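Long-range contacts in ribosomal large subunit pseudouridine synthase D (Escherichia coli, PDB 1PRZ), which isomerises specific uridines of 23S ribosomal RNA to pseudouridine and is here represented by its catalytic module: residues Ala134-Arg139 / Arg163-His168; Ala99-His104 / His171-Asp176; Ile93-Glu98 / Thr208-Tyr213. All blocks are in the same frame, centred on the assembly; numbering follows the deposited sequence.

Contact 1: residues Ala134-Arg139 / Arg163-His168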
ATOM      1  N   ALA A 134      -6.324  -8.081 -13.576  1.00 32.32           N
ATOM      2  CA  ALA A 134      -5.923  -7.044 -12.638  1.00 31.09           C
ATOM      3  C   ALA A 134      -5.871  -5.707 -13.367  1.00 30.21           C
ATOM      4  O   ALA A 134      -5.372  -5.602 -14.489  1.00 30.13           O
ATOM      5  CB  ALA A 134      -4.571  -7.381 -12.036  1.00 30.97           C
ATOM      6  N   VAL A 135      -6.393  -4.682 -12.713  1.00 29.24           N
ATOM      7  CA  VAL A 135      -6.440  -3.357 -13.302  1.00 28.21           C
ATOM      8  C   VAL A 135      -6.015  -2.352 -12.230  1.00 27.47           C
ATOM      9  O   VAL A 135      -6.579  -2.323 -11.123  1.00 27.33           O
ATOM     10  CB  VAL A 135      -7.891  -3.012 -13.779  1.00 28.25           C
ATOM     11  CG1 VAL A 135      -7.932  -1.600 -14.379  1.00 28.20           C
ATOM     12  CG2 VAL A 135      -8.368  -4.021 -14.836  1.00 28.28           C
ATOM     13  N   THR A 136      -5.002  -1.555 -12.571  1.00 26.52           N
ATOM     14  CA  THR A 136      -4.482  -0.518 -11.694  1.00 25.62           C
ATOM     15  C   THR A 136      -4.491   0.791 -12.458  1.00 25.21           C
ATOM     16  O   THR A 136      -3.995   0.852 -13.579  1.00 25.14           O
ATOM     17  CB  THR A 136      -3.014  -0.768 -11.301  1.00 25.50           C
ATOM     18  OG1 THR A 136      -2.913  -1.994 -10.580  1.00 25.00           O
ATOM     19  CG2 THR A 136      -2.492   0.408 -10.435  1.00 25.21           C
ATOM     20  N   HIS A 137      -5.039   1.833 -11.850  1.00 24.78           N
ATOM     21  CA  HIS A 137      -5.079   3.155 -12.498  1.00 24.52           C
ATOM     22  C   HIS A 137      -4.073   4.022 -11.772  1.00 24.23           C
ATOM     23  O   HIS A 137      -4.001   3.963 -10.541  1.00 24.10           O
ATOM     24  CB  HIS A 137      -6.471   3.800 -12.362  1.00 24.51           C
ATOM     25  CG  HIS A 137      -7.563   2.986 -12.980  1.00 24.59           C
ATOM     26  ND1 HIS A 137      -7.583   2.688 -14.324  1.00 24.46           N
ATOM     27  CD2 HIS A 137      -8.621   2.340 -12.428  1.00 24.54           C
ATOM     28  CE1 HIS A 137      -8.605   1.884 -14.579  1.00 24.44           C
ATOM     29  NE2 HIS A 137      -9.251   1.658 -13.449  1.00 24.46           N
ATOM     30  N   TYR A 138      -3.322   4.831 -12.517  1.00 24.08           N
ATOM     31  CA  TYR A 138      -2.328   5.685 -11.891  1.00 24.03           C
ATOM     32  C   TYR A 138      -2.252   7.080 -12.517  1.00 24.00           C
ATOM     33  O   TYR A 138      -2.487   7.246 -13.724  1.00 23.81           O
ATOM     34  CB  TYR A 138      -0.947   5.005 -11.915  1.00 24.22           C
ATOM     35  CG  TYR A 138      -0.375   4.755 -13.298  1.00 24.59           C
ATOM     36  CD1 TYR A 138       0.568   5.628 -13.862  1.00 24.77           C
ATOM     37  CD2 TYR A 138      -0.773   3.657 -14.046  1.00 24.64           C
ATOM     38  CE1 TYR A 138       1.100   5.410 -15.144  1.00 24.72           C
ATOM     39  CE2 TYR A 138      -0.239   3.427 -15.329  1.00 24.83           C
ATOM     40  CZ  TYR A 138       0.690   4.305 -15.861  1.00 24.76           C
ATOM     41  OH  TYR A 138       1.235   4.062 -17.096  1.00 24.86           O
ATOM     42  N   ARG A 139      -1.951   8.068 -11.662  1.00 23.74           N
ATOM     43  CA  ARG A 139      -1.828   9.492 -12.027  1.00 23.56           C
ATOM     44  C   ARG A 139      -0.463   9.983 -11.532  1.00 23.12           C
ATOM     45  O   ARG A 139      -0.023   9.608 -10.434  1.00 22.90           O
ATOM     46  CB  ARG A 139      -2.840  10.370 -11.258  1.00 24.24           C
ATOM     47  CG  ARG A 139      -4.328  10.127 -11.411  1.00 25.32           C
ATOM     48  CD  ARG A 139      -5.082  11.199 -10.576  1.00 26.17           C
ATOM     49  NE  ARG A 139      -5.356  10.790  -9.184  1.00 27.24           N
ATOM     50  CZ  ARG A 139      -5.487  11.602  -8.135  1.00 27.53           C
ATOM     51  NH1 ARG A 139      -5.362  12.935  -8.236  1.00 27.88           N
ATOM     52  NH2 ARG A 139      -5.767  11.065  -6.936  1.00 28.15           N
ATOM     53  N   ARG A 163       2.843  -3.137  -6.962  1.00 21.56           N
ATOM     54  CA  ARG A 163       4.262  -3.361  -7.151  1.00 22.01           C
ATOM     55  C   ARG A 163       4.593  -4.091  -8.466  1.00 22.20           C
ATOM     56  O   ARG A 163       5.542  -3.699  -9.170  1.00 22.03           O
ATOM     57  CB  ARG A 163       4.831  -4.172  -6.002  1.00 22.09           C
ATOM     58  CG  ARG A 163       4.889  -3.463  -4.709  1.00 22.49           C
ATOM     59  CD  ARG A 163       5.986  -4.178  -3.906  1.00 23.29           C
ATOM     60  NE  ARG A 163       5.429  -5.080  -2.980  1.00 23.47           N
ATOM     61  CZ  ARG A 163       6.116  -6.015  -2.341  1.00 23.40           C
ATOM     62  NH1 ARG A 163       7.433  -6.197  -2.527  1.00 23.29           N
ATOM     63  NH2 ARG A 163       5.455  -6.737  -1.481  1.00 23.47           N
ATOM     64  N   VAL A 164       3.837  -5.146  -8.791  1.00 22.51           N
ATOM     65  CA  VAL A 164       4.155  -5.890 -10.014  1.00 22.96           C
ATOM     66  C   VAL A 164       3.714  -5.137 -11.269  1.00 23.04           C
ATOM     67  O   VAL A 164       4.411  -5.161 -12.273  1.00 23.05           O
ATOM     68  CB  VAL A 164       3.592  -7.343 -10.000  1.00 23.11           C
ATOM     69  CG1 VAL A 164       2.095  -7.363 -10.202  1.00 23.43           C
ATOM     70  CG2 VAL A 164       4.276  -8.150 -11.125  1.00 23.57           C
ATOM     71  N   HIS A 165       2.598  -4.409 -11.189  1.00 23.21           N
ATOM     72  CA  HIS A 165       2.155  -3.644 -12.350  1.00 23.40           C
ATOM     73  C   HIS A 165       3.130  -2.528 -12.668  1.00 23.49           C
ATOM     74  O   HIS A 165       3.444  -2.286 -13.846  1.00 23.33           O
ATOM     75  CB  HIS A 165       0.758  -3.050 -12.128  1.00 23.63           C
ATOM     76  CG  HIS A 165      -0.353  -3.942 -12.575  1.00 23.79           C
ATOM     77  ND1 HIS A 165      -0.126  -5.101 -13.294  1.00 24.10           N
ATOM     78  CD2 HIS A 165      -1.694  -3.835 -12.441  1.00 23.79           C
ATOM     79  CE1 HIS A 165      -1.285  -5.669 -13.583  1.00 24.04           C
ATOM     80  NE2 HIS A 165      -2.253  -4.923 -13.075  1.00 24.41           N
HETATM   81  N   MSE A 166       3.604  -1.831 -11.628  1.00 23.49           N
HETATM   82  CA  MSE A 166       4.551  -0.754 -11.861  1.00 23.75           C
HETATM   83  C   MSE A 166       5.851  -1.342 -12.412  1.00 23.96           C
HETATM   84  O   MSE A 166       6.437  -0.820 -13.374  1.00 24.01           O
HETATM   85  CB  MSE A 166       4.809   0.039 -10.569  1.00 23.67           C
HETATM   86  CG  MSE A 166       3.597   0.919 -10.150  1.00 23.66           C
HETATM   87 SE   MSE A 166       2.984   2.198 -11.565  1.00 24.25          SE
HETATM   88  CE  MSE A 166       1.539   1.129 -12.310  1.00 23.64           C
ATOM     89  N   ALA A 167       6.321  -2.425 -11.809  1.00 24.11           N
ATOM     90  CA  ALA A 167       7.545  -3.023 -12.333  1.00 24.43           C
ATOM     91  C   ALA A 167       7.335  -3.426 -13.801  1.00 24.52           C
ATOM     92  O   ALA A 167       8.244  -3.276 -14.615  1.00 24.63           O
ATOM     93  CB  ALA A 167       7.941  -4.239 -11.513  1.00 24.34           C
ATOM     94  N   HIS A 168       6.140  -3.917 -14.119  1.00 24.65           N
ATOM     95  CA  HIS A 168       5.781  -4.365 -15.464  1.00 24.97           C
ATOM     96  C   HIS A 168       5.980  -3.247 -16.475  1.00 25.10           C
ATOM     97  O   HIS A 168       6.517  -3.477 -17.550  1.00 25.31           O
ATOM     98  CB  HIS A 168       4.326  -4.857 -15.520  1.00 25.25           C
ATOM     99  CG  HIS A 168       3.888  -5.298 -16.888  1.00 25.68           C
ATOM    100  ND1 HIS A 168       4.328  -6.471 -17.474  1.00 25.79           N
ATOM    101  CD2 HIS A 168       3.115  -4.683 -17.816  1.00 25.66           C
ATOM    102  CE1 HIS A 168       3.849  -6.555 -18.705  1.00 25.88           C
ATOM    103  NE2 HIS A 168       3.111  -5.482 -18.939  1.00 25.89           N
TER

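Contact 2: residues Ala99-His104 / His171-Asp176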
ATOM      1  N   ALA A  99       2.593   6.582  -4.063  1.00 21.07           N
ATOM      2  CA  ALA A  99       3.784   5.788  -4.267  1.00 21.03           C
ATOM      3  C   ALA A  99       4.849   6.632  -4.917  1.00 21.02           C
ATOM      4  O   ALA A  99       4.561   7.665  -5.526  1.00 20.87           O
ATOM      5  CB  ALA A  99       3.466   4.590  -5.202  1.00 20.82           C
ATOM      6  N   VAL A 100       6.083   6.163  -4.796  1.00 21.10           N
ATOM      7  CA  VAL A 100       7.189   6.822  -5.461  1.00 21.26           C
ATOM      8  C   VAL A 100       7.817   5.736  -6.314  1.00 21.60           C
ATOM      9  O   VAL A 100       8.213   4.681  -5.798  1.00 21.35           O
ATOM     10  CB  VAL A 100       8.231   7.380  -4.489  1.00 21.27           C
ATOM     11  CG1 VAL A 100       9.352   8.009  -5.306  1.00 21.16           C
ATOM     12  CG2 VAL A 100       7.567   8.452  -3.549  1.00 21.26           C
ATOM     13  N   ALA A 101       7.850   5.967  -7.629  1.00 22.03           N
ATOM     14  CA  ALA A 101       8.398   4.987  -8.563  1.00 22.63           C
ATOM     15  C   ALA A 101       9.728   5.452  -9.165  1.00 23.18           C
ATOM     16  O   ALA A 101      10.005   6.654  -9.271  1.00 23.06           O
ATOM     17  CB  ALA A 101       7.392   4.700  -9.675  1.00 22.64           C
ATOM     18  N   ILE A 102      10.555   4.498  -9.560  1.00 23.84           N
ATOM     19  CA  ILE A 102      11.832   4.869 -10.137  1.00 24.64           C
ATOM     20  C   ILE A 102      11.598   5.294 -11.569  1.00 25.09           C
ATOM     21  O   ILE A 102      10.696   4.790 -12.264  1.00 25.07           O
ATOM     22  CB  ILE A 102      12.866   3.692 -10.140  1.00 24.87           C
ATOM     23  CG1 ILE A 102      12.410   2.627 -11.136  1.00 25.22           C
ATOM     24  CG2 ILE A 102      13.045   3.124  -8.718  1.00 24.84           C
ATOM     25  CD1 ILE A 102      13.547   1.882 -11.828  1.00 25.53           C
ATOM     26  N   GLY A 103      12.384   6.262 -11.993  1.00 25.69           N
ATOM     27  CA  GLY A 103      12.308   6.697 -13.362  1.00 26.48           C
ATOM     28  C   GLY A 103      11.416   7.881 -13.595  1.00 27.12           C
ATOM     29  O   GLY A 103      10.456   8.117 -12.865  1.00 27.01           O
ATOM     30  N   HIS A 104      11.760   8.649 -14.621  1.00 27.69           N
ATOM     31  CA  HIS A 104      10.956   9.795 -14.985  1.00 28.35           C
ATOM     32  C   HIS A 104       9.825   9.237 -15.827  1.00 28.41           C
ATOM     33  O   HIS A 104      10.057   8.530 -16.818  1.00 28.99           O
ATOM     34  CB  HIS A 104      11.793  10.791 -15.796  1.00 28.82           C
ATOM     35  CG  HIS A 104      11.067  12.060 -16.105  1.00 29.34           C
ATOM     36  ND1 HIS A 104      10.129  12.151 -17.115  1.00 29.43           N
ATOM     37  CD2 HIS A 104      11.066  13.261 -15.473  1.00 29.50           C
ATOM     38  CE1 HIS A 104       9.576  13.351 -17.087  1.00 29.80           C
ATOM     39  NE2 HIS A 104      10.123  14.043 -16.096  1.00 29.90           N
ATOM     40  N   HIS A 171       8.705   0.835 -14.226  1.00 23.97           N
ATOM     41  CA  HIS A 171       8.836   1.782 -13.144  1.00 23.31           C
ATOM     42  C   HIS A 171       8.551   1.164 -11.781  1.00 22.85           C
ATOM     43  O   HIS A 171       7.561   1.533 -11.136  1.00 22.74           O
ATOM     44  CB  HIS A 171       7.883   2.953 -13.413  1.00 23.44           C
ATOM     45  CG  HIS A 171       8.180   3.663 -14.697  1.00 23.59           C
ATOM     46  ND1 HIS A 171       9.272   4.496 -14.842  1.00 23.79           N
ATOM     47  CD2 HIS A 171       7.590   3.601 -15.918  1.00 23.65           C
ATOM     48  CE1 HIS A 171       9.348   4.913 -16.096  1.00 23.84           C
ATOM     49  NE2 HIS A 171       8.339   4.382 -16.770  1.00 23.88           N
ATOM     50  N   PRO A 172       9.398   0.201 -11.332  1.00 22.36           N
ATOM     51  CA  PRO A 172       9.133  -0.392 -10.005  1.00 21.84           C
ATOM     52  C   PRO A 172       9.239   0.682  -8.906  1.00 21.47           C
ATOM     53  O   PRO A 172       9.810   1.740  -9.093  1.00 21.29           O
ATOM     54  CB  PRO A 172      10.195  -1.489  -9.878  1.00 22.02           C
ATOM     55  CG  PRO A 172      11.350  -1.001 -10.805  1.00 22.19           C
ATOM     56  CD  PRO A 172      10.609  -0.383 -11.966  1.00 22.20           C
ATOM     57  N   LEU A 173       8.655   0.408  -7.761  1.00 21.07           N
ATOM     58  CA  LEU A 173       8.682   1.373  -6.692  1.00 20.85           C
ATOM     59  C   LEU A 173      10.049   1.443  -6.047  1.00 20.96           C
ATOM     60  O   LEU A 173      10.736   0.433  -5.971  1.00 20.89           O
ATOM     61  CB  LEU A 173       7.629   0.993  -5.648  1.00 20.45           C
ATOM     62  CG  LEU A 173       6.223   0.853  -6.251  1.00 20.26           C
ATOM     63  CD1 LEU A 173       5.155   0.713  -5.125  1.00 20.08           C
ATOM     64  CD2 LEU A 173       5.906   2.090  -7.069  1.00 20.03           C
ATOM     65  N   VAL A 174      10.418   2.642  -5.608  1.00 21.15           N
ATOM     66  CA  VAL A 174      11.657   2.902  -4.878  1.00 21.57           C
ATOM     67  C   VAL A 174      11.619   2.020  -3.612  1.00 21.98           C
ATOM     68  O   VAL A 174      10.582   1.906  -2.948  1.00 21.76           O
ATOM     69  CB  VAL A 174      11.719   4.386  -4.428  1.00 21.52           C
ATOM     70  CG1 VAL A 174      12.857   4.620  -3.437  1.00 21.48           C
ATOM     71  CG2 VAL A 174      11.872   5.297  -5.644  1.00 21.59           C
ATOM     72  N   GLY A 175      12.756   1.393  -3.301  1.00 22.37           N
ATOM     73  CA  GLY A 175      12.880   0.580  -2.101  1.00 22.97           C
ATOM     74  C   GLY A 175      12.273  -0.814  -2.088  1.00 23.40           C
ATOM     75  O   GLY A 175      12.391  -1.527  -1.090  1.00 23.40           O
ATOM     76  N   ASP A 176      11.624  -1.201  -3.183  1.00 23.79           N
ATOM     77  CA  ASP A 176      10.973  -2.499  -3.279  1.00 24.32           C
ATOM     78  C   ASP A 176      12.094  -3.544  -3.291  1.00 25.01           C
ATOM     79  O   ASP A 176      12.831  -3.632  -4.265  1.00 24.92           O
ATOM     80  CB  ASP A 176      10.181  -2.596  -4.581  1.00 23.87           C
ATOM     81  CG  ASP A 176       9.185  -3.738  -4.574  1.00 23.67           C
ATOM     82  OD1 ASP A 176       9.564  -4.867  -4.125  1.00 23.28           O
ATOM     83  OD2 ASP A 176       8.024  -3.498  -5.011  1.00 23.06           O
TER

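Contact 3: residues Ile93-Glu98 / Thr208-Tyr213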
ATOM      1  N   ILE A  93     -15.326  -0.637  -3.256  1.00 31.59           N
ATOM      2  CA  ILE A  93     -14.550   0.019  -2.211  1.00 30.65           C
ATOM      3  C   ILE A  93     -13.382   0.771  -2.879  1.00 29.97           C
ATOM      4  O   ILE A  93     -12.590   0.176  -3.617  1.00 29.85           O
ATOM      5  CB  ILE A  93     -14.027  -1.007  -1.181  1.00 30.77           C
ATOM      6  CG1 ILE A  93     -15.224  -1.659  -0.452  1.00 30.73           C
ATOM      7  CG2 ILE A  93     -13.122  -0.317  -0.160  1.00 30.67           C
ATOM      8  CD1 ILE A  93     -14.835  -2.474   0.750  1.00 30.71           C
ATOM      9  N   THR A  94     -13.299   2.082  -2.672  1.00 29.08           N
ATOM     10  CA  THR A  94     -12.182   2.844  -3.257  1.00 28.31           C
ATOM     11  C   THR A  94     -10.929   2.747  -2.362  1.00 27.66           C
ATOM     12  O   THR A  94     -10.965   3.104  -1.169  1.00 27.35           O
ATOM     13  CB  THR A  94     -12.536   4.326  -3.401  1.00 28.44           C
ATOM     14  OG1 THR A  94     -13.730   4.451  -4.189  1.00 28.48           O
ATOM     15  CG2 THR A  94     -11.376   5.088  -4.053  1.00 28.54           C
ATOM     16  N   ARG A  95      -9.840   2.258  -2.942  1.00 26.92           N
ATOM     17  CA  ARG A  95      -8.573   2.158  -2.206  1.00 26.36           C
ATOM     18  C   ARG A  95      -7.515   2.933  -3.000  1.00 25.67           C
ATOM     19  O   ARG A  95      -7.054   2.468  -4.048  1.00 25.50           O
ATOM     20  CB  ARG A  95      -8.159   0.693  -2.021  1.00 26.62           C
ATOM     21  CG  ARG A  95      -9.035  -0.053  -1.015  1.00 27.16           C
ATOM     22  CD  ARG A  95      -8.733  -1.540  -1.012  1.00 27.69           C
ATOM     23  NE  ARG A  95      -9.278  -2.254  -2.168  1.00 28.34           N
ATOM     24  CZ  ARG A  95      -9.137  -3.568  -2.368  1.00 28.64           C
ATOM     25  NH1 ARG A  95      -8.468  -4.310  -1.490  1.00 28.80           N
ATOM     26  NH2 ARG A  95      -9.653  -4.154  -3.453  1.00 28.94           N
ATOM     27  N   GLU A  96      -7.160   4.119  -2.501  1.00 24.92           N
ATOM     28  CA  GLU A  96      -6.174   4.948  -3.186  1.00 24.36           C
ATOM     29  C   GLU A  96      -4.808   4.862  -2.500  1.00 23.80           C
ATOM     30  O   GLU A  96      -4.719   4.747  -1.281  1.00 23.42           O
ATOM     31  CB  GLU A  96      -6.684   6.393  -3.230  1.00 24.58           C
ATOM     32  CG  GLU A  96      -5.786   7.348  -3.960  1.00 24.96           C
ATOM     33  CD  GLU A  96      -6.436   8.706  -4.088  1.00 25.33           C
ATOM     34  OE1 GLU A  96      -6.439   9.457  -3.073  1.00 25.60           O
ATOM     35  OE2 GLU A  96      -6.959   8.973  -5.198  1.00 25.33           O
ATOM     36  N   TYR A  97      -3.750   4.908  -3.306  1.00 23.16           N
ATOM     37  CA  TYR A  97      -2.387   4.794  -2.807  1.00 22.83           C
ATOM     38  C   TYR A  97      -1.516   5.902  -3.304  1.00 22.36           C
ATOM     39  O   TYR A  97      -1.779   6.446  -4.368  1.00 21.98           O
ATOM     40  CB  TYR A  97      -1.729   3.525  -3.321  1.00 23.08           C
ATOM     41  CG  TYR A  97      -2.229   2.270  -2.709  1.00 23.51           C
ATOM     42  CD1 TYR A  97      -1.461   1.614  -1.755  1.00 23.81           C
ATOM     43  CD2 TYR A  97      -3.456   1.702  -3.106  1.00 23.89           C
ATOM     44  CE1 TYR A  97      -1.882   0.403  -1.200  1.00 24.22           C
ATOM     45  CE2 TYR A  97      -3.887   0.485  -2.546  1.00 24.19           C
ATOM     46  CZ  TYR A  97      -3.084  -0.147  -1.604  1.00 24.29           C
ATOM     47  OH  TYR A  97      -3.414  -1.376  -1.076  1.00 24.99           O
ATOM     48  N   GLU A  98      -0.504   6.245  -2.513  1.00 22.06           N
ATOM     49  CA  GLU A  98       0.506   7.203  -2.944  1.00 21.95           C
ATOM     50  C   GLU A  98       1.786   6.339  -3.038  1.00 21.54           C
ATOM     51  O   GLU A  98       2.030   5.481  -2.187  1.00 20.93           O
ATOM     52  CB  GLU A  98       0.728   8.311  -1.929  1.00 22.69           C
ATOM     53  CG  GLU A  98       1.786   9.252  -2.419  1.00 24.01           C
ATOM     54  CD  GLU A  98       1.427  10.704  -2.219  1.00 24.87           C
ATOM     55  OE1 GLU A  98       0.276  11.118  -2.532  1.00 25.27           O
ATOM     56  OE2 GLU A  98       2.325  11.442  -1.754  1.00 25.70           O
ATOM     57  N   THR A 208      -3.294   5.514   1.208  1.00 20.63           N
ATOM     58  CA  THR A 208      -3.606   6.845   1.648  1.00 21.47           C
ATOM     59  C   THR A 208      -5.072   7.275   1.858  1.00 21.96           C
ATOM     60  O   THR A 208      -5.346   8.141   2.676  1.00 21.97           O
ATOM     61  CB  THR A 208      -2.859   7.836   0.690  1.00 21.60           C
ATOM     62  OG1 THR A 208      -2.720   9.112   1.330  1.00 22.11           O
ATOM     63  CG2 THR A 208      -3.618   7.976  -0.640  1.00 21.53           C
HETATM   64  N   MSE A 209      -6.004   6.666   1.137  1.00 22.65           N
HETATM   65  CA  MSE A 209      -7.423   7.039   1.244  1.00 23.43           C
HETATM   66  C   MSE A 209      -8.263   5.782   1.023  1.00 23.48           C
HETATM   67  O   MSE A 209      -7.906   4.905   0.236  1.00 23.30           O
HETATM   68  CB  MSE A 209      -7.766   8.135   0.198  1.00 24.11           C
HETATM   69  CG  MSE A 209      -9.241   8.573   0.213  1.00 25.26           C
HETATM   70 SE   MSE A 209     -10.291   7.481  -0.965  1.00 27.37          SE
HETATM   71  CE  MSE A 209     -10.003   8.524  -2.610  1.00 26.40           C
ATOM     72  N   LEU A 210      -9.370   5.695   1.747  1.00 23.72           N
ATOM     73  CA  LEU A 210     -10.243   4.555   1.675  1.00 24.11           C
ATOM     74  C   LEU A 210     -11.671   5.090   1.753  1.00 24.46           C
ATOM     75  O   LEU A 210     -11.996   5.849   2.659  1.00 24.31           O
ATOM     76  CB  LEU A 210      -9.948   3.645   2.856  1.00 24.22           C
ATOM     77  CG  LEU A 210     -10.883   2.470   3.018  1.00 24.21           C
ATOM     78  CD1 LEU A 210     -10.756   1.583   1.812  1.00 24.31           C
ATOM     79  CD2 LEU A 210     -10.507   1.727   4.302  1.00 24.40           C
ATOM     80  N   ARG A 211     -12.505   4.706   0.801  1.00 24.91           N
ATOM     81  CA  ARG A 211     -13.879   5.189   0.806  1.00 25.69           C
ATOM     82  C   ARG A 211     -14.827   4.003   0.566  1.00 26.03           C
ATOM     83  O   ARG A 211     -14.532   3.105  -0.222  1.00 26.10           O
ATOM     84  CB  ARG A 211     -14.029   6.276  -0.265  1.00 25.99           C
ATOM     85  CG  ARG A 211     -15.410   6.889  -0.371  1.00 26.61           C
ATOM     86  CD  ARG A 211     -15.547   7.578  -1.739  1.00 27.26           C
ATOM     87  NE  ARG A 211     -14.712   8.763  -1.810  1.00 27.85           N
ATOM     88  CZ  ARG A 211     -14.060   9.174  -2.906  1.00 28.12           C
ATOM     89  NH1 ARG A 211     -14.144   8.481  -4.035  1.00 28.34           N
ATOM     90  NH2 ARG A 211     -13.339  10.297  -2.857  1.00 28.32           N
ATOM     91  N   LEU A 212     -15.956   3.985   1.266  1.00 26.24           N
ATOM     92  CA  LEU A 212     -16.878   2.881   1.100  1.00 26.64           C
ATOM     93  C   LEU A 212     -18.268   3.248   1.611  1.00 26.83           C
ATOM     94  O   LEU A 212     -18.449   4.265   2.277  1.00 26.86           O
ATOM     95  CB  LEU A 212     -16.353   1.646   1.857  1.00 26.51           C
ATOM     96  CG  LEU A 212     -16.141   1.792   3.376  1.00 26.59           C
ATOM     97  CD1 LEU A 212     -17.459   1.743   4.148  1.00 26.60           C
ATOM     98  CD2 LEU A 212     -15.210   0.674   3.865  1.00 26.69           C
ATOM     99  N   TYR A 213     -19.248   2.430   1.255  1.00 27.21           N
ATOM    100  CA  TYR A 213     -20.609   2.630   1.760  1.00 27.49           C
ATOM    101  C   TYR A 213     -20.642   1.745   3.002  1.00 27.45           C
ATOM    102  O   TYR A 213     -20.422   0.527   2.923  1.00 27.30           O
ATOM    103  CB  TYR A 213     -21.650   2.159   0.755  1.00 27.86           C
ATOM    104  CG  TYR A 213     -21.707   3.039  -0.467  1.00 28.42           C
ATOM    105  CD1 TYR A 213     -22.202   4.348  -0.395  1.00 28.81           C
ATOM    106  CD2 TYR A 213     -21.212   2.582  -1.693  1.00 28.67           C
ATOM    107  CE1 TYR A 213     -22.202   5.190  -1.522  1.00 29.06           C
ATOM    108  CE2 TYR A 213     -21.202   3.413  -2.824  1.00 29.03           C
ATOM    109  CZ  TYR A 213     -21.692   4.705  -2.731  1.00 29.17           C
ATOM    110  OH  TYR A 213     -21.652   5.502  -3.864  1.00 29.66           O
TER
HETATM  111  O   HOH W   1      -1.993  11.329  -0.551  1.00 49.85           O

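Contact 1: residues Ala134-Arg139 / Arg163-His168
The selenium of M166 stands above the face of the Y138 ring, at a distance, and this Met-aromatic contact marks where helix 161-168 packs on the large antiparallel sheet of the pseudouridine synthase catalytic domain. The short axes of 135-139 and 163-168 approach to 9.5 Å at 68°, a separation that leaves the gap to be bridged by side chains. M166 is modelled as selenomethionine. Its SE lies 4.8 Å from the centroid of the Y138 ring and only 16° off the ring normal. The methyl makes the closer touch, with CE of M166 3.8 Å from CD2 of Y138. Bends at chi2 and chi3 (the latter 97°) turn the chain of M166 back toward the strand, which its first bond does not face. L150 and L152, from the neighbouring strand, lie against M166 and Y138 respectively.

At the N-terminal end of the strand and just before it, the H165 ring points edge-on at the backbone. NE2 of H165 gives a weak hydrogen bond to the carbonyl O of A134 at 3.5 Å, with the acceptor near the ring plane. CB of A134 is likewise 3.5 Å from NE2 of H165, so oxygen and methyl meet the same corner of the imidazole. T136 comes to the neighbouring corner, CD2, but the spacing of this pair is too tight in the model to be relied on. The T136 hydroxyl is anti to its carbonyl carbon, where OG1 is hydrogen-bonded to NE2 of Q161.

Contact 2: residues Ala99-His104 / His171-Asp176
Three hydrogen bonds join I102 and V100 to the loop 171-174. The straightest runs from I102 N to P172 O, 2.9 Å long, with an N-H...O angle of 174°. V174 N donates to V100 O at 3.0 Å, its nitrogen tilted 23° from the carbonyl plane. The third comes from a side chain: ND1 of H171 reaches I102 O at 3.0 Å, and that oxygen lies in the imidazole plane while the ND1 lies in the carbonyl plane, which probably limits how far the ring can turn without bending the bond.

The two backbone bonds flank A101 and L173, whose CA atoms are 4.1 Å apart in a single beta bridge. By this bridge the loop following helix 161-168 is fastened to the end of strand 94-102, an interior strand of the catalytic domain's antiparallel sheet; V100 and V174 both also bond to the backbone of A204.

Apolar contacts accompany the backbone bonds. I102 places CG1 between its backbone N and carbonyl carbon (chi1 69°), and from there CG1 lies 3.6 Å from CD of P172, the two side chains meeting at a slant. V100 and V174 run side by side, CG1 of the first 3.7 Å from CG2 of the second, both touching M238 of helix 229-244. On the opposite side of the strand from V100, CD2 of L173 touches both CB of A99 and CB of A101, each at 4.0 Å.

Contact 3: residues Ile93-Glu98 / Thr208-Tyr213
E96 faces both T208 and M209 across an antiparallel strand pair, the signature of a classic beta bulge. The carbonyl O of E96 takes two weak bonds, from T208 N at 3.0 Å and from M209 N at 3.3 Å, while E96 N gives a sound hydrogen bond to M209 O at 2.9 Å. Beyond the bulge, T94 and R211 form a regular hydrogen-bonded pair. This joins strands 94-102 and 205-213 in the large sheet of the pseudouridine synthase domain, their short axes 174° apart.

The E96 side chain begins with CB 4.0 Å from the methyl CE of M209, a selenomethionine. CG, anti to the backbone N (chi1 -178°), passes CG2 of T208, and the rest of the chain stays extended. CD then lies 3.9 Å from CE of M209, while OE1 approaches that same methyl at 3.7 Å and OE2 also touches it, so a single methyl meets CB, CD and both carboxylate oxygens. OE2 ends the chain in salt bridges to R153 NE and R139 NH2. With an alanine here, R153 and R139 would probably lose their shared carboxylate, and the M209 methyl most of its neighbour. On the other face, CD1 of L210 packs 3.6 Å from CG2 of I93. At the bulge end a water donates to E98 OE1, which also forms a salt bridge with R151, and is hydrogen-bonded to T208 OG1 at 3.0 Å.

Overall arrangement
Following the chain from the N terminus, the first segments to take part lie on strand 94-102, whose earlier half opens contact 3 and later half contact 2. Contact 1 closes the innermost loop, tying helix 161-168 to strand 135-143. Contact 2 closes around it, tying the loop after that helix to strand 94-102, and contact 3 closes around both, joining neighbouring strands 94-102 and 205-213; the three nest without crossing. All reach the same antiparallel sheet. Contacts 1 and 2 touch through the R163 NH1 to D176 OD1 salt bridge and a probable hydrogen bond between M166 O and H171 N. The same arginine also pairs with D65, the probable catalytic aspartate. A salt bridge links contacts 1 and 3.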